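Local coordinates for antifreeze protein type II (PDB 2PY2) that probably binds to ice crystals in a calcium-dependent manner and so keeps them from growing, using a C-type lectin-like fold, at residues N38-H43 and S122-K127; T67-S72 and T98-Q103. All coordinates share one frame; numbering follows the deposited sequence.

Contact 1. Residues N38-H43 and S122-K127; sequences NLASIH and SSICAK
Ala40 packs its methyl group against two side chains on the neighbouring strand: its CB lies 3.7 Å from CB of Ala126 and 3.8 Å from CG2 of Ile124. The isoleucine offers this branch because CG1 is turned back beside its own backbone N (chi1 -46°), which leaves CG2 anti to N. This side of the contact is buried and closely packed. The backbones pair antiparallel. Asn38 and Ala126 exchange two hydrogen bonds, N to O and O to N, the shorter being Ala126 N to Asn38 O at 2.9 Å with an N-H...O angle of 161°. Two residues on, Ala40 N donates to Ile124 O at 2.8 Å, the N standing 33° out of the plane of the Ile124 carbonyl. At the non-hydrogen-bonded pair of Leu39 and Cys125 the side chains diverge, yet Leu39 still brings CD2 to 3.6 Å from Ser123 CB while it packs against helix 25-33. The looser part, by contrast, is the partly exposed edge at Asn38. Here a water takes a hydrogen bond from Asn38 ND2 and gives one to Ala126 O, each 2.9 Å long, while OD1 of the same amide is bound by Gln29. Cys125 is tied to Cys32 on helix 25-33. A short strand after the first helix, laid on the long C-terminal strand and backed by a helix-to-strand disulfide, belongs to the C-type lectin-like fold.

Contact 2. Residues T67-S72 and T98-Q103; sequences TDCQVS and TECCIQ. With CA (calcium ion), chain G.
Cys69 and Cys100 face each other through a disulfide, 2.0 Å from SG to SG, which ties a loop of the C-type lectin-like fold to the approach of strand 101-106. The two halves are turned differently: in Cys69, SG is anti to the carbonyl carbon (chi1 -62°), whereas in Cys100 it lies between N and the carbonyl carbon (chi1 58°). The CB-SG-SG-CB torsion is 93°, close to the relaxed value for a disulfide. SG of Cys101, itself bonded to Cys117, comes within 4.0 Å of Cys69 SG and also packs against CG2 of Thr67, 3.9 Å away. Thr67 and Cys101 form an antiparallel non-hydrogen-bonded pair, with both side chains on the sheet face that meets Trp25 of helix 25-33. Asp68 N donates to Cys100 O in the carbonyl plane at 3.1 Å. Its carboxylate reaches across to set OD1 3.2 Å from Cys100 CB, while OD2 is held by Thr73 N. Next to Cys100, Glu99 points away from this pairing and enters the calcium site with Gln92, Asp94, Asn113 and Asp114; its OE1 lies 2.8 Å from the calcium ion, and a water is a further ligand, its O 2.6 Å from the metal.

In the fold
Both contacts lie within the same C-type lectin-like domain, their centres about 16 Å apart and their nearest atoms about 7 Å apart, without touching. Along the chain they are nested: 38-43 comes first, then 67-72 and 98-103, and finally 122-127, so contact 1 closes a long loop that contains contact 2. They reach the same mixed sheet, in which strand 62-64 pairs with both 121-128 and 101-106. Contact 1 lies near the centre of the chain, while contact 2 sits farther out. Helix 25-33 packs against side chains of both, so the two contacts share a helix as well as the sheet; the calcium site beside contact 2 is probably part of the ice-binding region.

Contact 1. Residues N38-H43 and S122-K127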
loop_
_atom_site.group_PDB
_atom_site.type_symbol
_atom_site.label_atom_id
_atom_site.label_comp_id
_atom_site.label_asym_id
_atom_site.label_seq_id
_atom_site.Cartn_x
_atom_site.Cartn_y
_atom_site.Cartn_z
ATOM N N ASN A 38 -9.979 -0.345 -0.918
ATOM C CA ASN A 38 -9.143 0.626 -0.205
ATOM C C ASN A 38 -7.717 0.324 -0.614
ATOM O O ASN A 38 -7.433 -0.800 -1.028
ATOM C CB ASN A 38 -9.222 0.414 1.308
ATOM C CG ASN A 38 -10.479 0.978 1.917
ATOM O OD1 ASN A 38 -10.668 2.186 1.948
ATOM N ND2 ASN A 38 -11.349 0.101 2.407
ATOM N N LEU A 39 -6.820 1.303 -0.523
ATOM C CA LEU A 39 -5.424 1.001 -0.801
ATOM C C LEU A 39 -5.147 -0.123 0.186
ATOM O O LEU A 39 -5.601 -0.079 1.326
ATOM C CB LEU A 39 -4.536 2.212 -0.535
ATOM C CG LEU A 39 -4.580 3.216 -1.685
ATOM C CD1 LEU A 39 -3.826 4.488 -1.314
ATOM C CD2 LEU A 39 -3.966 2.564 -2.945
ATOM N N ALA A 40 -4.394 -1.129 -0.243
ATOM C CA ALA A 40 -4.157 -2.307 0.586
ATOM C C ALA A 40 -3.406 -2.159 1.890
ATOM O O ALA A 40 -2.532 -1.317 2.026
ATOM C CB ALA A 40 -3.475 -3.385 -0.254
ATOM N N SER A 41 -3.797 -2.974 2.867
ATOM C CA SER A 41 -3.095 -3.020 4.146
ATOM C C SER A 41 -2.345 -4.355 4.033
ATOM O O SER A 41 -2.790 -5.259 3.307
ATOM C CB SER A 41 -4.071 -3.040 5.333
ATOM O OG SER A 41 -4.952 -4.154 5.294
ATOM N N ILE A 42 -1.209 -4.465 4.712
ATOM C CA ILE A 42 -0.386 -5.678 4.678
ATOM C C ILE A 42 -0.141 -6.097 6.129
ATOM O O ILE A 42 0.252 -5.277 6.960
ATOM C CB ILE A 42 0.941 -5.402 3.928
ATOM C CG1 ILE A 42 0.621 -5.049 2.466
ATOM C CG2 ILE A 42 1.844 -6.639 3.976
ATOM C CD1 ILE A 42 1.833 -4.796 1.584
ATOM N N HIS A 43 -0.360 -7.376 6.430
ATOM C CA HIS A 43 -0.247 -7.863 7.803
ATOM C C HIS A 43 0.710 -9.017 8.082
ATOM O O HIS A 43 0.727 -9.554 9.193
ATOM C CB HIS A 43 -1.643 -8.254 8.280
ATOM C CG HIS A 43 -2.645 -7.154 8.137
ATOM N ND1 HIS A 43 -2.703 -6.087 9.005
ATOM C CD2 HIS A 43 -3.588 -6.925 7.191
ATOM C CE1 HIS A 43 -3.638 -5.244 8.601
ATOM N NE2 HIS A 43 -4.190 -5.728 7.502
ATOM N N SER A 122 2.216 3.857 -8.782
ATOM C CA SER A 122 1.242 2.825 -9.071
ATOM C C SER A 122 0.710 2.481 -7.688
ATOM O O SER A 122 1.196 3.020 -6.697
ATOM C CB SER A 122 1.936 1.610 -9.678
ATOM O OG SER A 122 2.590 1.979 -10.873
ATOM N N SER A 123 -0.266 1.588 -7.597
ATOM C CA SER A 123 -0.794 1.269 -6.280
ATOM C C SER A 123 -1.400 -0.116 -6.167
ATOM O O SER A 123 -1.636 -0.798 -7.167
ATOM C CB SER A 123 -1.828 2.326 -5.872
ATOM O OG SER A 123 -2.891 2.393 -6.811
ATOM N N ILE A 124 -1.635 -0.532 -4.928
ATOM C CA ILE A 124 -2.224 -1.833 -4.653
ATOM C C ILE A 124 -3.561 -1.611 -3.971
ATOM O O ILE A 124 -3.614 -0.932 -2.942
ATOM C CB ILE A 124 -1.371 -2.659 -3.666
ATOM C CG1 ILE A 124 0.113 -2.606 -4.054
ATOM C CG2 ILE A 124 -1.908 -4.088 -3.606
ATOM C CD1 ILE A 124 0.421 -3.140 -5.425
ATOM N N CYS A 125 -4.630 -2.175 -4.528
ATOM C CA CYS A 125 -5.954 -2.050 -3.921
ATOM C C CYS A 125 -6.359 -3.410 -3.357
ATOM O O CYS A 125 -5.934 -4.456 -3.858
ATOM C CB CYS A 125 -7.028 -1.626 -4.939
ATOM S SG CYS A 125 -6.919 0.024 -5.728
ATOM N N ALA A 126 -7.173 -3.399 -2.312
ATOM C CA ALA A 126 -7.636 -4.647 -1.718
ATOM C C ALA A 126 -9.034 -4.476 -1.150
ATOM O O ALA A 126 -9.445 -3.369 -0.810
ATOM C CB ALA A 126 -6.677 -5.103 -0.624
ATOM N N LYS A 127 -9.764 -5.583 -1.068
ATOM C CA LYS A 127 -11.115 -5.588 -0.524
ATOM C C LYS A 127 -11.475 -7.019 -0.153
ATOM O O LYS A 127 -10.950 -7.970 -0.730
ATOM C CB LYS A 127 -12.121 -5.022 -1.539
ATOM C CG LYS A 127 -12.190 -5.749 -2.875
ATOM C CD LYS A 127 -13.238 -5.120 -3.787
ATOM C CE LYS A 127 -13.263 -5.775 -5.156
ATOM N NZ LYS A 127 -14.337 -5.211 -6.028
HETATM O O HOH W 1 -10.664 -2.676 1.727
#

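Contact 2. Residues T67-S72 and T98-Q103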
loop_
_atom_site.group_PDB
_atom_site.type_symbol
_atom_site.label_atom_id
_atom_site.label_comp_id
_atom_site.label_asym_id
_atom_site.label_seq_id
_atom_site.Cartn_x
_atom_site.Cartn_y
_atom_site.Cartn_z
ATOM N N THR A 67 -0.791 5.507 6.586
ATOM C CA THR A 67 -0.258 6.852 6.767
ATOM C C THR A 67 -0.267 7.239 8.242
ATOM O O THR A 67 -0.986 6.640 9.038
ATOM C CB THR A 67 -1.085 7.942 6.005
ATOM O OG1 THR A 67 -2.096 8.464 6.873
ATOM C CG2 THR A 67 -1.759 7.372 4.756
ATOM N N ASP A 68 0.561 8.222 8.600
ATOM C CA ASP A 68 0.587 8.758 9.966
ATOM C C ASP A 68 0.470 10.274 9.757
ATOM O O ASP A 68 1.127 11.070 10.423
ATOM C CB ASP A 68 1.891 8.366 10.716
ATOM C CG ASP A 68 3.126 9.126 10.241
ATOM O OD1 ASP A 68 3.225 9.470 9.044
ATOM O OD2 ASP A 68 4.029 9.365 11.085
ATOM N N CYS A 69 -0.400 10.647 8.816
ATOM C CA CYS A 69 -0.607 12.043 8.445
ATOM C C CYS A 69 -1.358 12.902 9.451
ATOM O O CYS A 69 -1.319 14.133 9.358
ATOM C CB CYS A 69 -1.321 12.138 7.094
ATOM S SG CYS A 69 -0.412 11.438 5.672
ATOM N N GLN A 70 -2.059 12.282 10.392
ATOM C CA GLN A 70 -2.777 13.073 11.388
ATOM C C GLN A 70 -1.838 13.444 12.530
ATOM O O GLN A 70 -1.612 14.625 12.807
ATOM C CB GLN A 70 -3.976 12.298 11.940
ATOM C CG GLN A 70 -5.067 12.039 10.924
ATOM C CD GLN A 70 -4.741 10.889 10.001
ATOM O OE1 GLN A 70 -4.070 9.929 10.395
ATOM N NE2 GLN A 70 -5.234 10.963 8.773
ATOM N N VAL A 71 -1.303 12.432 13.201
ATOM C CA VAL A 71 -0.373 12.658 14.300
ATOM C C VAL A 71 0.881 11.814 14.064
ATOM O O VAL A 71 0.801 10.598 13.903
ATOM C CB VAL A 71 -1.001 12.278 15.657
ATOM C CG1 VAL A 71 0.015 12.498 16.765
ATOM C CG2 VAL A 71 -2.251 13.133 15.913
ATOM N N SER A 72 2.036 12.465 14.044
ATOM C CA SER A 72 3.294 11.760 13.805
ATOM C C SER A 72 3.441 10.504 14.661
ATOM O O SER A 72 3.127 10.511 15.854
ATOM C CB SER A 72 4.478 12.700 14.046
ATOM O OG SER A 72 5.707 12.012 13.858
ATOM N N THR A 98 5.391 15.741 6.554
ATOM C CA THR A 98 5.511 16.101 5.139
ATOM C C THR A 98 5.726 14.901 4.209
ATOM O O THR A 98 5.675 15.041 2.989
ATOM C CB THR A 98 6.649 17.109 4.903
ATOM O OG1 THR A 98 7.892 16.538 5.324
ATOM C CG2 THR A 98 6.389 18.391 5.676
ATOM N N GLU A 99 5.950 13.724 4.789
ATOM C CA GLU A 99 6.164 12.497 4.012
ATOM C C GLU A 99 5.481 11.409 4.829
ATOM O O GLU A 99 6.130 10.513 5.366
ATOM C CB GLU A 99 7.667 12.227 3.887
ATOM C CG GLU A 99 8.378 12.129 5.224
ATOM C CD GLU A 99 9.887 12.132 5.097
ATOM O OE1 GLU A 99 10.414 11.402 4.231
ATOM O OE2 GLU A 99 10.542 12.855 5.878
ATOM N N CYS A 100 4.156 11.474 4.881
ATOM C CA CYS A 100 3.391 10.579 5.733
ATOM C C CYS A 100 2.612 9.405 5.142
ATOM O O CYS A 100 1.901 8.719 5.878
ATOM C CB CYS A 100 2.452 11.445 6.589
ATOM S SG CYS A 100 1.321 12.483 5.598
ATOM N N CYS A 101 2.755 9.158 3.837
ATOM C CA CYS A 101 2.054 8.061 3.167
ATOM C C CYS A 101 3.024 6.908 2.903
ATOM O O CYS A 101 4.161 7.148 2.520
ATOM C CB CYS A 101 1.461 8.566 1.845
ATOM S SG CYS A 101 -0.022 9.602 2.089
ATOM N N ILE A 102 2.578 5.669 3.108
ATOM C CA ILE A 102 3.467 4.513 2.908
ATOM C C ILE A 102 3.575 4.038 1.470
ATOM O O ILE A 102 2.574 3.741 0.825
ATOM C CB ILE A 102 3.042 3.288 3.753
ATOM C CG1 ILE A 102 3.030 3.645 5.240
ATOM C CG2 ILE A 102 4.039 2.136 3.540
ATOM C CD1 ILE A 102 2.598 2.488 6.142
ATOM N N GLN A 103 4.811 3.952 0.992
ATOM C CA GLN A 103 5.115 3.479 -0.352
ATOM C C GLN A 103 5.888 2.173 -0.169
ATOM O O GLN A 103 6.810 2.117 0.649
ATOM C CB GLN A 103 6.016 4.480 -1.082
ATOM C CG GLN A 103 6.292 4.085 -2.516
ATOM C CD GLN A 103 7.336 4.960 -3.197
ATOM O OE1 GLN A 103 7.681 4.719 -4.345
ATOM N NE2 GLN A 103 7.846 5.973 -2.489
HETATM CA CA CA G . 10.647 8.603 4.516
HETATM O O HOH W 2 12.236 8.879 2.421
#